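Side-chain contacts in beta-N-acetylhexosaminidase (Beutenbergia cavernae, PDB 5BU9), which probably hydrolyses terminal non-reducing N-acetyl-D-hexosamine residues of N-acetyl-beta-D-hexosaminides, as a member of glycoside hydrolase family 3: residues E161-H166 and V214-A219; N168-G173 and V179-K184; K184-L189 and R248-D253; A219-G224 and G257-D262; D253-Q258 and G263-D268. All blocks are in the same frame, centred on the assembly; numbering follows the deposited sequence.

Interaction 1: residues E161-H166 and V214-A219; sequences ETVASH and VQAFAA
Val-163 and Ala-164 on helix 160-176 face Ala-216 and Ala-219 on helix 212-222, a helix-to-helix contact in the outer layer of the TIM barrel. All four CA-CB bonds point across the interface. Because only the methyls of Ala-216 and Ala-219 stand between the 214-219 backbone and the other helix, the backbones come close, Ala-164 CA lying 5.4 Å from Ala-216 CA. The meeting is made at two points. At one, the beta-carbons of two alanines stand against each other, Ala-164 CB to Ala-219 CB at 3.8 Å. At the other, toward the barrel interior, a branch of Val-163 does the touching: its CG1 lies anti to the backbone N (chi1 167°) and reaches Ala-216 CB at 3.9 Å. Val-163 also packs on Val-136 of a loop. Phe-217 turns away from helix 160-176, and its ring meets that of Phe-186 edge-to-face. On helix 160-176 itself, His-166 folds back one turn to the carbonyl of Thr-162. Thr-162 O thus accepts twice, from His-166 N and, on the opposite face of the carbonyl plane, from His-166 ND1 at 2.7 Å, the oxygen lying in the imidazole plane.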
# COMPACT_ATOMS: atom_id res chain seq x y z
N GLU A 161 -10.23 13.63 13.98
CA GLU A 161 -11.59 13.77 13.47
C GLU A 161 -11.61 14.31 12.03
O GLU A 161 -12.33 13.81 11.18
CB GLU A 161 -12.40 14.67 14.39
CG GLU A 161 -13.87 14.79 13.97
CD GLU A 161 -14.54 16.07 14.48
OE1 GLU A 161 -13.89 16.84 15.24
OE2 GLU A 161 -15.73 16.31 14.12
N THR A 162 -10.81 15.34 11.77
CA THR A 162 -10.72 15.92 10.43
C THR A 162 -10.19 14.89 9.45
O THR A 162 -10.76 14.69 8.38
CB THR A 162 -9.79 17.17 10.42
OG1 THR A 162 -10.17 18.05 11.48
CG2 THR A 162 -9.89 17.90 9.11
N VAL A 163 -9.09 14.26 9.81
CA VAL A 163 -8.47 13.25 8.97
C VAL A 163 -9.43 12.11 8.68
O VAL A 163 -9.57 11.71 7.53
CB VAL A 163 -7.16 12.74 9.61
CG1 VAL A 163 -6.64 11.46 8.91
CG2 VAL A 163 -6.10 13.85 9.55
N ALA A 164 -10.08 11.59 9.71
CA ALA A 164 -11.07 10.53 9.54
C ALA A 164 -12.19 10.90 8.57
O ALA A 164 -12.50 10.14 7.66
CB ALA A 164 -11.67 10.17 10.85
N SER A 165 -12.82 12.05 8.78
CA SER A 165 -13.99 12.41 7.99
C SER A 165 -13.62 12.65 6.50
O SER A 165 -14.39 12.35 5.60
CB SER A 165 -14.70 13.63 8.58
OG SER A 165 -13.89 14.79 8.60
N HIS A 166 -12.42 13.16 6.24
CA HIS A 166 -12.09 13.41 4.86
C HIS A 166 -11.55 12.15 4.19
O HIS A 166 -11.99 11.82 3.08
CB HIS A 166 -11.14 14.60 4.77
CG HIS A 166 -11.80 15.87 5.18
ND1 HIS A 166 -11.91 16.25 6.50
CD2 HIS A 166 -12.47 16.80 4.46
CE1 HIS A 166 -12.58 17.39 6.57
NE2 HIS A 166 -12.93 17.74 5.35
N VAL A 214 -3.22 6.80 15.28
CA VAL A 214 -3.80 5.49 15.54
C VAL A 214 -5.32 5.59 15.67
O VAL A 214 -6.03 4.73 15.17
CB VAL A 214 -3.20 4.85 16.76
CG1 VAL A 214 -3.79 3.47 16.97
CG2 VAL A 214 -1.70 4.75 16.57
N GLN A 215 -5.82 6.64 16.30
CA GLN A 215 -7.27 6.87 16.34
C GLN A 215 -7.83 7.10 14.92
O GLN A 215 -8.91 6.65 14.58
CB GLN A 215 -7.59 8.06 17.23
CG GLN A 215 -7.38 7.83 18.72
CD GLN A 215 -7.23 9.16 19.46
OE1 GLN A 215 -7.87 10.15 19.10
NE2 GLN A 215 -6.36 9.19 20.47
N ALA A 216 -7.09 7.80 14.07
CA ALA A 216 -7.54 7.99 12.69
C ALA A 216 -7.64 6.65 11.97
O ALA A 216 -8.60 6.44 11.26
CB ALA A 216 -6.59 8.92 11.93
N PHE A 217 -6.64 5.77 12.15
CA PHE A 217 -6.63 4.50 11.42
C PHE A 217 -7.78 3.66 11.90
O PHE A 217 -8.44 3.03 11.07
CB PHE A 217 -5.29 3.75 11.57
CG PHE A 217 -4.18 4.36 10.76
CD1 PHE A 217 -4.22 4.31 9.38
CD2 PHE A 217 -3.16 5.05 11.36
CE1 PHE A 217 -3.23 4.89 8.59
CE2 PHE A 217 -2.15 5.65 10.58
CZ PHE A 217 -2.19 5.56 9.19
N ALA A 218 -8.05 3.67 13.21
CA ALA A 218 -9.18 2.94 13.77
C ALA A 218 -10.46 3.37 13.07
O ALA A 218 -11.23 2.51 12.63
CB ALA A 218 -9.29 3.13 15.29
N ALA A 219 -10.67 4.68 12.92
CA ALA A 219 -11.87 5.18 12.24
C ALA A 219 -11.91 4.75 10.76
O ALA A 219 -12.99 4.56 10.20
CB ALA A 219 -11.95 6.69 12.34

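Interaction 2: residues N168-G173 and V179-K184; sequences NAFSAG and VETVIK
Ser-171 and Thr-181 join helix to strand through their hydroxyls, Ser-171 OG lying 3.2 Å from Thr-181 OG1 in a hydrogen bond that either could donate. Thr-181 holds OG1 between its backbone N and carbonyl carbon (chi1 44°), which presents the oxygen to the helix. Ser-171 OG has a second, weak bond to Ala-167 O one turn back, so this buried hydroxyl is tied to its own helix as well as to the strand. A valine in place of Thr-181 would probably leave Ser-171 OG without its mate on the strand, dependent on the weak bond to Ala-167. Both segments belong to a beta-alpha-beta crossover of the TIM barrel, in which helix 160-176 connects the parallel strands 128-129 and 180-186. Apolar contacts come from the Thr-181 methyl, whose CG2 packs 3.9 Å from Ser-171 CA and 4.3 Å from Phe-170 CE1, obliquely to the ring. That ring reaches on to Pro-132 and to Trp-117 of helix 107-123. Charged groups act at the start of the strand, where Glu-180 OE2 forms a salt bridge with Arg-175 and also receives Thr-181 N at 3.3 Å on its anti lone pair.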
# COMPACT_ATOMS: atom_id res chain seq x y z
N ASN A 168 -12.15 9.13 4.93
CA ASN A 168 -13.24 8.16 4.78
C ASN A 168 -14.19 8.57 3.66
O ASN A 168 -14.79 7.71 3.00
CB ASN A 168 -14.02 7.99 6.09
CG ASN A 168 -13.26 7.20 7.12
OD1 ASN A 168 -12.26 6.55 6.80
ND2 ASN A 168 -13.73 7.24 8.37
N ALA A 169 -14.31 9.88 3.45
CA ALA A 169 -15.12 10.41 2.37
C ALA A 169 -14.44 10.02 1.07
O ALA A 169 -15.09 9.52 0.15
CB ALA A 169 -15.25 11.89 2.49
N PHE A 170 -13.12 10.21 1.02
CA PHE A 170 -12.32 9.90 -0.17
C PHE A 170 -12.46 8.41 -0.50
O PHE A 170 -12.75 8.06 -1.63
CB PHE A 170 -10.85 10.33 0.08
CG PHE A 170 -9.85 9.97 -1.02
CD1 PHE A 170 -9.28 8.70 -1.09
CD2 PHE A 170 -9.40 10.94 -1.90
CE1 PHE A 170 -8.34 8.39 -2.04
CE2 PHE A 170 -8.44 10.63 -2.85
CZ PHE A 170 -7.91 9.35 -2.93
N SER A 171 -12.31 7.57 0.51
CA SER A 171 -12.44 6.13 0.34
C SER A 171 -13.82 5.78 -0.20
O SER A 171 -13.95 4.99 -1.14
CB SER A 171 -12.19 5.39 1.68
OG SER A 171 -10.84 5.44 2.08
N ALA A 172 -14.86 6.37 0.38
CA ALA A 172 -16.24 6.09 -0.03
C ALA A 172 -16.49 6.37 -1.52
O ALA A 172 -17.14 5.57 -2.20
CB ALA A 172 -17.20 6.85 0.84
N GLY A 173 -15.99 7.50 -2.03
CA GLY A 173 -16.18 7.84 -3.43
C GLY A 173 -15.38 6.91 -4.35
O GLY A 173 -15.80 6.54 -5.44
N VAL A 179 -13.07 1.25 -7.02
CA VAL A 179 -11.64 1.27 -6.66
C VAL A 179 -11.48 1.17 -5.17
O VAL A 179 -11.90 2.08 -4.44
CB VAL A 179 -10.94 2.56 -7.14
CG1 VAL A 179 -9.45 2.42 -6.89
CG2 VAL A 179 -11.23 2.81 -8.59
N GLU A 180 -10.86 0.09 -4.70
CA GLU A 180 -10.61 -0.05 -3.27
C GLU A 180 -9.47 0.85 -2.86
O GLU A 180 -8.67 1.25 -3.70
CB GLU A 180 -10.30 -1.51 -2.90
CG GLU A 180 -11.56 -2.33 -2.54
CD GLU A 180 -12.25 -1.87 -1.23
OE1 GLU A 180 -13.29 -2.48 -0.87
OE2 GLU A 180 -11.75 -0.91 -0.57
N THR A 181 -9.40 1.17 -1.57
CA THR A 181 -8.36 2.05 -1.06
C THR A 181 -7.45 1.32 -0.06
O THR A 181 -7.80 0.25 0.44
CB THR A 181 -8.98 3.28 -0.40
OG1 THR A 181 -10.08 2.86 0.43
CG2 THR A 181 -9.49 4.25 -1.48
N VAL A 182 -6.27 1.88 0.17
CA VAL A 182 -5.35 1.40 1.18
C VAL A 182 -5.04 2.53 2.14
O VAL A 182 -4.39 3.48 1.75
CB VAL A 182 -4.08 0.89 0.54
CG1 VAL A 182 -3.11 0.36 1.61
CG2 VAL A 182 -4.42 -0.19 -0.53
N ILE A 183 -5.50 2.48 3.39
CA ILE A 183 -5.20 3.61 4.28
C ILE A 183 -3.73 3.47 4.71
O ILE A 183 -3.24 2.36 4.92
CB ILE A 183 -6.19 3.68 5.47
CG1 ILE A 183 -6.20 2.40 6.27
CG2 ILE A 183 -7.61 3.94 4.96
CD1 ILE A 183 -6.96 2.55 7.56
N LYS A 184 -3.01 4.59 4.78
CA LYS A 184 -1.55 4.54 5.01
C LYS A 184 -1.12 5.77 5.84
O LYS A 184 -1.84 6.78 5.84
CB LYS A 184 -0.84 4.47 3.67
CG LYS A 184 -1.00 5.71 2.77
CD LYS A 184 -0.37 5.41 1.42
CE LYS A 184 -0.17 6.65 0.59
NZ LYS A 184 0.34 6.34 -0.81

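Interaction 3: residues K184-L189 and R248-D253; sequences KHFPGL and REIVSD
Arg-248 O is gripped by two backbone N-H groups, Ser-252 N at 2.8 Å and Asp-253 N at 3.2 Å, in the widened pi-type turn of the helix that carries Ile-250 against Phe-186 and Pro-187. Ile-250 CG2, anti to the backbone N, does the touching: it stands 4.0 Å from Phe-186 CE2, the two side chains crossing obliquely. The carbonyl Ile-250 O also approaches the ring, 3.8 Å from the same CE2. Pro-187 adds a looser contact, its CD 4.4 Å from Ile-250 CG2. Here the C-terminal end of barrel strand 180-186 packs on helix 248-258 of the TIM barrel, and the chain turns its corner through two cis peptide bonds, before His-185 and before Pro-187. A Lys-His-Phe-Pro-Gly sequence at this strand end is consistent with the active-site rim of family 3 glycosidases; a glycerol, probably from the crystallisation liquor, is bound here by Lys-184 NZ and His-185 NE2. The imidazole of His-185 is sandwiched, with Leu-189 CD2 3.6 Å above one face near the rim and Lys-184 CG 3.7 Å above the centre of the other. Its rotation is fixed further by Asp-135, whose carboxylate takes His-185 ND1 on OD2 and Leu-189 N on OD1. Lys-184 NZ forms a salt bridge with Glu-81.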
# COMPACT_ATOMS: atom_id res chain seq x y z
N LYS A 184 -3.01 4.59 4.78
CA LYS A 184 -1.55 4.54 5.01
C LYS A 184 -1.12 5.77 5.84
O LYS A 184 -1.84 6.78 5.84
CB LYS A 184 -0.84 4.47 3.67
CG LYS A 184 -1.00 5.71 2.77
CD LYS A 184 -0.37 5.41 1.42
CE LYS A 184 -0.17 6.65 0.59
NZ LYS A 184 0.34 6.34 -0.81
N HIS A 185 -0.00 5.72 6.58
CA HIS A 185 0.87 4.57 6.76
C HIS A 185 0.91 4.19 8.24
O HIS A 185 1.49 4.91 9.05
CB HIS A 185 2.32 4.88 6.31
CG HIS A 185 2.42 5.63 5.02
ND1 HIS A 185 2.01 6.94 4.88
CD2 HIS A 185 2.93 5.27 3.81
CE1 HIS A 185 2.25 7.34 3.64
NE2 HIS A 185 2.81 6.35 2.98
N PHE A 186 0.33 3.06 8.59
CA PHE A 186 0.15 2.66 9.98
C PHE A 186 1.50 2.35 10.63
O PHE A 186 2.33 1.66 10.05
CB PHE A 186 -0.79 1.45 10.04
CG PHE A 186 -1.20 1.09 11.41
CD1 PHE A 186 -2.35 1.63 11.95
CD2 PHE A 186 -0.45 0.22 12.16
CE1 PHE A 186 -2.77 1.30 13.22
CE2 PHE A 186 -0.86 -0.12 13.48
CZ PHE A 186 -2.01 0.43 13.99
N PRO A 187 1.72 2.83 11.86
CA PRO A 187 0.77 3.52 12.77
C PRO A 187 0.74 5.05 12.66
O PRO A 187 0.09 5.71 13.49
CB PRO A 187 1.26 3.10 14.17
CG PRO A 187 2.78 2.97 13.98
CD PRO A 187 2.97 2.45 12.54
N GLY A 188 1.39 5.60 11.65
CA GLY A 188 1.38 7.04 11.43
C GLY A 188 2.76 7.60 11.09
O GLY A 188 3.71 7.46 11.84
N LEU A 189 2.87 8.24 9.93
CA LEU A 189 4.15 8.74 9.44
C LEU A 189 4.21 10.26 9.51
O LEU A 189 5.17 10.87 9.04
CB LEU A 189 4.36 8.28 8.00
CG LEU A 189 5.73 7.94 7.44
CD1 LEU A 189 6.59 7.20 8.45
CD2 LEU A 189 5.54 7.09 6.19
N ARG A 248 5.93 -7.84 14.59
CA ARG A 248 4.76 -8.64 14.94
C ARG A 248 3.82 -7.83 15.87
O ARG A 248 2.60 -7.83 15.68
CB ARG A 248 5.16 -9.95 15.61
CG ARG A 248 3.99 -10.93 15.84
CD ARG A 248 3.47 -11.49 14.52
NE ARG A 248 2.27 -12.30 14.71
CZ ARG A 248 1.68 -13.02 13.76
NH1 ARG A 248 2.18 -13.07 12.55
NH2 ARG A 248 0.57 -13.71 14.03
N GLU A 249 4.39 -7.11 16.83
CA GLU A 249 3.55 -6.40 17.79
C GLU A 249 2.69 -5.31 17.15
O GLU A 249 1.52 -5.14 17.49
CB GLU A 249 4.38 -5.75 18.89
CG GLU A 249 3.48 -5.02 19.85
CD GLU A 249 4.19 -4.52 21.07
OE1 GLU A 249 5.42 -4.74 21.17
OE2 GLU A 249 3.52 -3.92 21.93
N ILE A 250 3.28 -4.57 16.22
CA ILE A 250 2.55 -3.46 15.64
C ILE A 250 1.53 -3.99 14.64
O ILE A 250 0.38 -3.54 14.63
CB ILE A 250 3.51 -2.48 15.01
CG1 ILE A 250 4.22 -1.65 16.09
CG2 ILE A 250 2.79 -1.64 14.02
CD1 ILE A 250 5.22 -0.63 15.51
N VAL A 251 1.95 -4.95 13.80
CA VAL A 251 1.11 -5.41 12.68
C VAL A 251 0.02 -6.36 13.15
O VAL A 251 -1.16 -6.20 12.79
CB VAL A 251 1.94 -6.07 11.59
CG1 VAL A 251 1.03 -6.64 10.54
CG2 VAL A 251 2.90 -5.05 10.96
N SER A 252 0.40 -7.34 13.97
CA SER A 252 -0.53 -8.36 14.40
C SER A 252 -1.20 -8.03 15.74
O SER A 252 -2.41 -8.12 15.82
CB SER A 252 0.17 -9.72 14.48
OG SER A 252 0.30 -10.26 13.17
N ASP A 253 -0.45 -7.67 16.79
CA ASP A 253 -1.10 -7.41 18.08
C ASP A 253 -1.88 -6.09 18.07
O ASP A 253 -2.99 -6.07 18.51
CB ASP A 253 -0.10 -7.41 19.25
CG ASP A 253 0.73 -8.71 19.34
OD1 ASP A 253 0.41 -9.69 18.63
OD2 ASP A 253 1.72 -8.75 20.12

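Interaction 4: residues A219-G224 and G257-D262; sequences AGIDAG and GQLGFD
Ile-221 and Phe-261 bring the backbones nearest, CA to CA 6.4 Å, where the C-terminal turn of helix 212-222 faces the chain leaving helix 248-258. Ile-221 is the residue that enters the gap, and its CG1, CG2 and CD1 all make contact, shared between Leu-259 and Phe-261. CG2, anti to the backbone N (chi1 of CG1 being -65°), lies 3.9 Å from the carbonyl oxygen Leu-259 O. CG1 meets the ring of Phe-261 obliquely, 4.1 Å from Phe-261 CD1, and the two side chains run at about a right angle. The terminal methyl CD1 lies 4.1 Å from Leu-259 CD2 and equally far from Phe-261 CB, so it fits between the two residues. Leu-259 likewise crosses the isoleucine at about a right angle.

The contact lies in the outer helical layer of the TIM barrel, between the end of helix 212-222 and the loop that leads from the next outer helix, 248-258, into strand 264-267. Each end is shaped by a glycine. Gly-224, at positive phi, is the C-prime residue of a Schellman motif and gives Gly-224 N to Ile-221 O at 3.0 Å. Gly-260, with phi 73°, turns the chain after Leu-259, and Phe-261 then bonds by its backbone to Leu-255. Shortening Ile-221 to an alanine would probably open a gap between helix 212-222 and the 259-261 loop and leave Leu-259 and the Phe-261 ring without their partner across the contact. Leu-255 also packs on both Ile-221 and Phe-261, which extends this apolar cluster inward.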
# COMPACT_ATOMS: atom_id res chain seq x y z
N ALA A 219 -10.67 4.68 12.92
CA ALA A 219 -11.87 5.18 12.24
C ALA A 219 -11.91 4.75 10.76
O ALA A 219 -12.99 4.56 10.20
CB ALA A 219 -11.95 6.69 12.34
N GLY A 220 -10.75 4.57 10.13
CA GLY A 220 -10.69 4.06 8.77
C GLY A 220 -11.11 2.60 8.71
O GLY A 220 -11.84 2.17 7.82
N ILE A 221 -10.62 1.83 9.67
CA ILE A 221 -10.94 0.41 9.78
C ILE A 221 -12.43 0.21 10.11
O ILE A 221 -13.10 -0.62 9.50
CB ILE A 221 -10.04 -0.24 10.84
CG1 ILE A 221 -8.58 -0.19 10.37
CG2 ILE A 221 -10.55 -1.66 11.18
CD1 ILE A 221 -7.58 -0.27 11.48
N ASP A 222 -12.94 0.99 11.06
CA ASP A 222 -14.34 0.88 11.47
C ASP A 222 -15.26 1.27 10.34
O ASP A 222 -16.37 0.76 10.23
CB ASP A 222 -14.65 1.76 12.68
CG ASP A 222 -14.03 1.22 13.96
OD1 ASP A 222 -13.55 0.05 13.94
OD2 ASP A 222 -14.01 1.97 14.97
N ALA A 223 -14.79 2.17 9.48
CA ALA A 223 -15.61 2.61 8.38
C ALA A 223 -15.47 1.69 7.18
O ALA A 223 -16.00 1.98 6.13
CB ALA A 223 -15.28 4.04 8.00
N GLY A 224 -14.75 0.58 7.33
CA GLY A 224 -14.78 -0.48 6.33
C GLY A 224 -13.51 -0.73 5.52
O GLY A 224 -13.55 -1.48 4.54
N GLY A 257 -5.07 -7.13 16.17
CA GLY A 257 -5.64 -7.53 17.46
C GLY A 257 -6.50 -6.46 18.09
O GLY A 257 -7.71 -6.57 18.07
N GLN A 258 -5.86 -5.41 18.61
CA GLN A 258 -6.53 -4.28 19.27
C GLN A 258 -7.57 -3.58 18.38
O GLN A 258 -8.72 -3.39 18.79
CB GLN A 258 -5.49 -3.23 19.73
CG GLN A 258 -5.35 -3.01 21.22
CD GLN A 258 -4.65 -4.18 21.92
OE1 GLN A 258 -3.58 -4.63 21.48
NE2 GLN A 258 -5.25 -4.68 23.01
N LEU A 259 -7.14 -3.21 17.18
CA LEU A 259 -7.92 -2.41 16.25
C LEU A 259 -8.87 -3.29 15.44
O LEU A 259 -9.80 -2.79 14.79
CB LEU A 259 -6.99 -1.60 15.32
CG LEU A 259 -6.73 -0.15 15.79
CD1 LEU A 259 -6.33 -0.05 17.23
CD2 LEU A 259 -5.68 0.53 14.97
N GLY A 260 -8.64 -4.61 15.49
CA GLY A 260 -9.52 -5.59 14.89
C GLY A 260 -9.49 -5.67 13.36
O GLY A 260 -10.43 -6.15 12.73
N PHE A 261 -8.42 -5.19 12.74
CA PHE A 261 -8.36 -5.23 11.28
C PHE A 261 -8.19 -6.67 10.77
O PHE A 261 -7.27 -7.38 11.16
CB PHE A 261 -7.23 -4.33 10.76
CG PHE A 261 -7.12 -4.30 9.25
CD1 PHE A 261 -8.15 -3.81 8.46
CD2 PHE A 261 -5.97 -4.77 8.61
CE1 PHE A 261 -8.04 -3.79 7.07
CE2 PHE A 261 -5.86 -4.77 7.22
CZ PHE A 261 -6.90 -4.26 6.45
N ASP A 262 -9.10 -7.07 9.89
CA ASP A 262 -9.19 -8.41 9.29
C ASP A 262 -8.74 -8.49 7.83
O ASP A 262 -8.71 -9.59 7.25
CB ASP A 262 -10.64 -8.93 9.37
CG ASP A 262 -11.02 -9.39 10.75
OD1 ASP A 262 -10.10 -9.75 11.53
OD2 ASP A 262 -12.24 -9.41 11.05

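Interaction 5: residues D253-Q258 and G263-D268; sequences DLLRGQ and GVVVTD
Arg-256 and Leu-255, side by side on helix 248-258, both close on Val-265 of strand 264-267, the strand that follows this helix in a beta-alpha-beta crossover of the TIM barrel. The polar link is Arg-256 NH1 to Gly-263 O at 2.9 Å, nearly straight at 170°. The oxygen lies at the edge of the guanidinium, close to its plane, while the donor is tilted 18° from the carbonyl plane. Over one face of the same guanidinium sits the Val-265 methyl CG2, 3.2 Å from Arg-256 NH2 and 3.6 Å from Arg-256 CZ, a tight fit. Leu-255 comes to that methyl from another direction, tip to tip, with Leu-255 CD2 3.8 Å from Val-265 CG2. One valine branch is therefore shared by a charged group and an apolar one.

The arginine can reach the strand because its chain is extended from CG to NE. Its guanidinium is also held from outside: Arg-256 NH2 makes a salt bridge with Asp-294 OD2, and this oxygen also receives Val-265 N, so that one carboxylate holds both arginine and strand. Arg-256 NH2 bonds to Gly-292 O as well, and the carboxylate probably eases the approach of the like-charged Arg-332.

On the helix, a pi-type turn brings Gln-258 N to Asp-253 O at 2.9 Å, and Gly-257 has no beta-carbon to collide with that oxygen. At the strand's far end Asp-268 OD1 binds a glycerol, and Thr-267 OG1 donates to Asp-268 O at 2.8 Å, from above the carbonyl plane.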
# COMPACT_ATOMS: atom_id res chain seq x y z
N ASP A 253 -0.45 -7.67 16.79
CA ASP A 253 -1.10 -7.41 18.08
C ASP A 253 -1.88 -6.09 18.07
O ASP A 253 -2.99 -6.07 18.51
CB ASP A 253 -0.10 -7.41 19.25
CG ASP A 253 0.73 -8.71 19.34
OD1 ASP A 253 0.41 -9.69 18.63
OD2 ASP A 253 1.72 -8.75 20.12
N LEU A 254 -1.32 -5.01 17.54
CA LEU A 254 -2.01 -3.72 17.58
C LEU A 254 -3.07 -3.60 16.47
O LEU A 254 -4.26 -3.46 16.74
CB LEU A 254 -1.00 -2.57 17.47
CG LEU A 254 -1.58 -1.14 17.55
CD1 LEU A 254 -2.44 -0.93 18.81
CD2 LEU A 254 -0.54 -0.05 17.41
N LEU A 255 -2.61 -3.66 15.23
CA LEU A 255 -3.45 -3.47 14.04
C LEU A 255 -4.52 -4.55 13.92
O LEU A 255 -5.70 -4.24 13.92
CB LEU A 255 -2.58 -3.47 12.77
CG LEU A 255 -3.36 -3.28 11.46
CD1 LEU A 255 -4.24 -2.04 11.51
CD2 LEU A 255 -2.39 -3.20 10.30
N ARG A 256 -4.13 -5.83 13.83
CA ARG A 256 -5.12 -6.89 13.72
C ARG A 256 -5.80 -7.22 15.06
O ARG A 256 -6.99 -7.56 15.09
CB ARG A 256 -4.50 -8.17 13.17
CG ARG A 256 -3.96 -8.08 11.76
CD ARG A 256 -3.75 -9.49 11.19
NE ARG A 256 -3.00 -9.43 9.93
CZ ARG A 256 -3.57 -9.18 8.76
NH1 ARG A 256 -4.88 -9.00 8.69
NH2 ARG A 256 -2.84 -9.14 7.66
N GLY A 257 -5.07 -7.13 16.17
CA GLY A 257 -5.64 -7.53 17.46
C GLY A 257 -6.50 -6.46 18.09
O GLY A 257 -7.71 -6.57 18.07
N GLN A 258 -5.86 -5.41 18.61
CA GLN A 258 -6.53 -4.28 19.27
C GLN A 258 -7.57 -3.58 18.38
O GLN A 258 -8.72 -3.39 18.79
CB GLN A 258 -5.49 -3.23 19.73
CG GLN A 258 -5.35 -3.01 21.22
CD GLN A 258 -4.65 -4.18 21.92
OE1 GLN A 258 -3.58 -4.63 21.48
NE2 GLN A 258 -5.25 -4.68 23.01
N GLY A 263 -8.45 -7.34 7.21
CA GLY A 263 -8.22 -7.28 5.78
C GLY A 263 -6.76 -7.47 5.44
O GLY A 263 -6.03 -8.15 6.17
N VAL A 264 -6.34 -6.85 4.35
CA VAL A 264 -5.03 -7.08 3.79
C VAL A 264 -4.03 -6.01 4.23
O VAL A 264 -4.30 -4.80 4.10
CB VAL A 264 -5.13 -7.15 2.26
CG1 VAL A 264 -3.77 -7.06 1.63
CG2 VAL A 264 -5.88 -8.43 1.84
N VAL A 265 -2.90 -6.46 4.79
CA VAL A 265 -1.83 -5.57 5.22
C VAL A 265 -0.77 -5.48 4.12
O VAL A 265 -0.23 -6.50 3.69
CB VAL A 265 -1.17 -6.05 6.53
CG1 VAL A 265 0.07 -5.20 6.83
CG2 VAL A 265 -2.16 -6.00 7.68
N VAL A 266 -0.47 -4.27 3.67
CA VAL A 266 0.49 -4.00 2.60
C VAL A 266 1.69 -3.29 3.19
O VAL A 266 1.50 -2.38 4.01
CB VAL A 266 -0.15 -3.16 1.48
CG1 VAL A 266 0.77 -3.01 0.25
CG2 VAL A 266 -1.46 -3.80 1.10
N THR A 267 2.91 -3.70 2.85
CA THR A 267 4.08 -2.93 3.27
C THR A 267 4.17 -1.65 2.47
O THR A 267 3.65 -1.55 1.35
CB THR A 267 5.44 -3.66 3.08
OG1 THR A 267 5.67 -3.88 1.69
CG2 THR A 267 5.49 -4.98 3.84
N ASP A 268 4.84 -0.66 3.05
CA ASP A 268 5.39 0.43 2.25
C ASP A 268 6.41 -0.22 1.27
O ASP A 268 6.82 -1.38 1.45
CB ASP A 268 6.02 1.48 3.18
CG ASP A 268 6.36 2.80 2.47
OD1 ASP A 268 6.21 2.91 1.23
OD2 ASP A 268 6.82 3.72 3.16

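Overall arrangement
From the N terminus, helix 160-176 opens interaction 1, whose loop closes on helix 212-222. Interaction 2, from the same helix to strand 180-186, closes a short loop nested inside it. Interaction 3 begins on the end of that strand and reaches helix 248-258, crossing interaction 1; the Phe-186 and Phe-217 rings touch where the two meet. Interaction 4 follows interaction 1 in series and crosses interaction 3. Interaction 5 begins where interaction 4 ends, follows interaction 3 in series and closes a short loop to strand 264-267. Interactions 2, 3 and 5 tie helices 160-176 and 248-258 to the barrel sheet, while 1 and 4 hold helix 212-222 against helix 160-176 and the loop after helix 248-258.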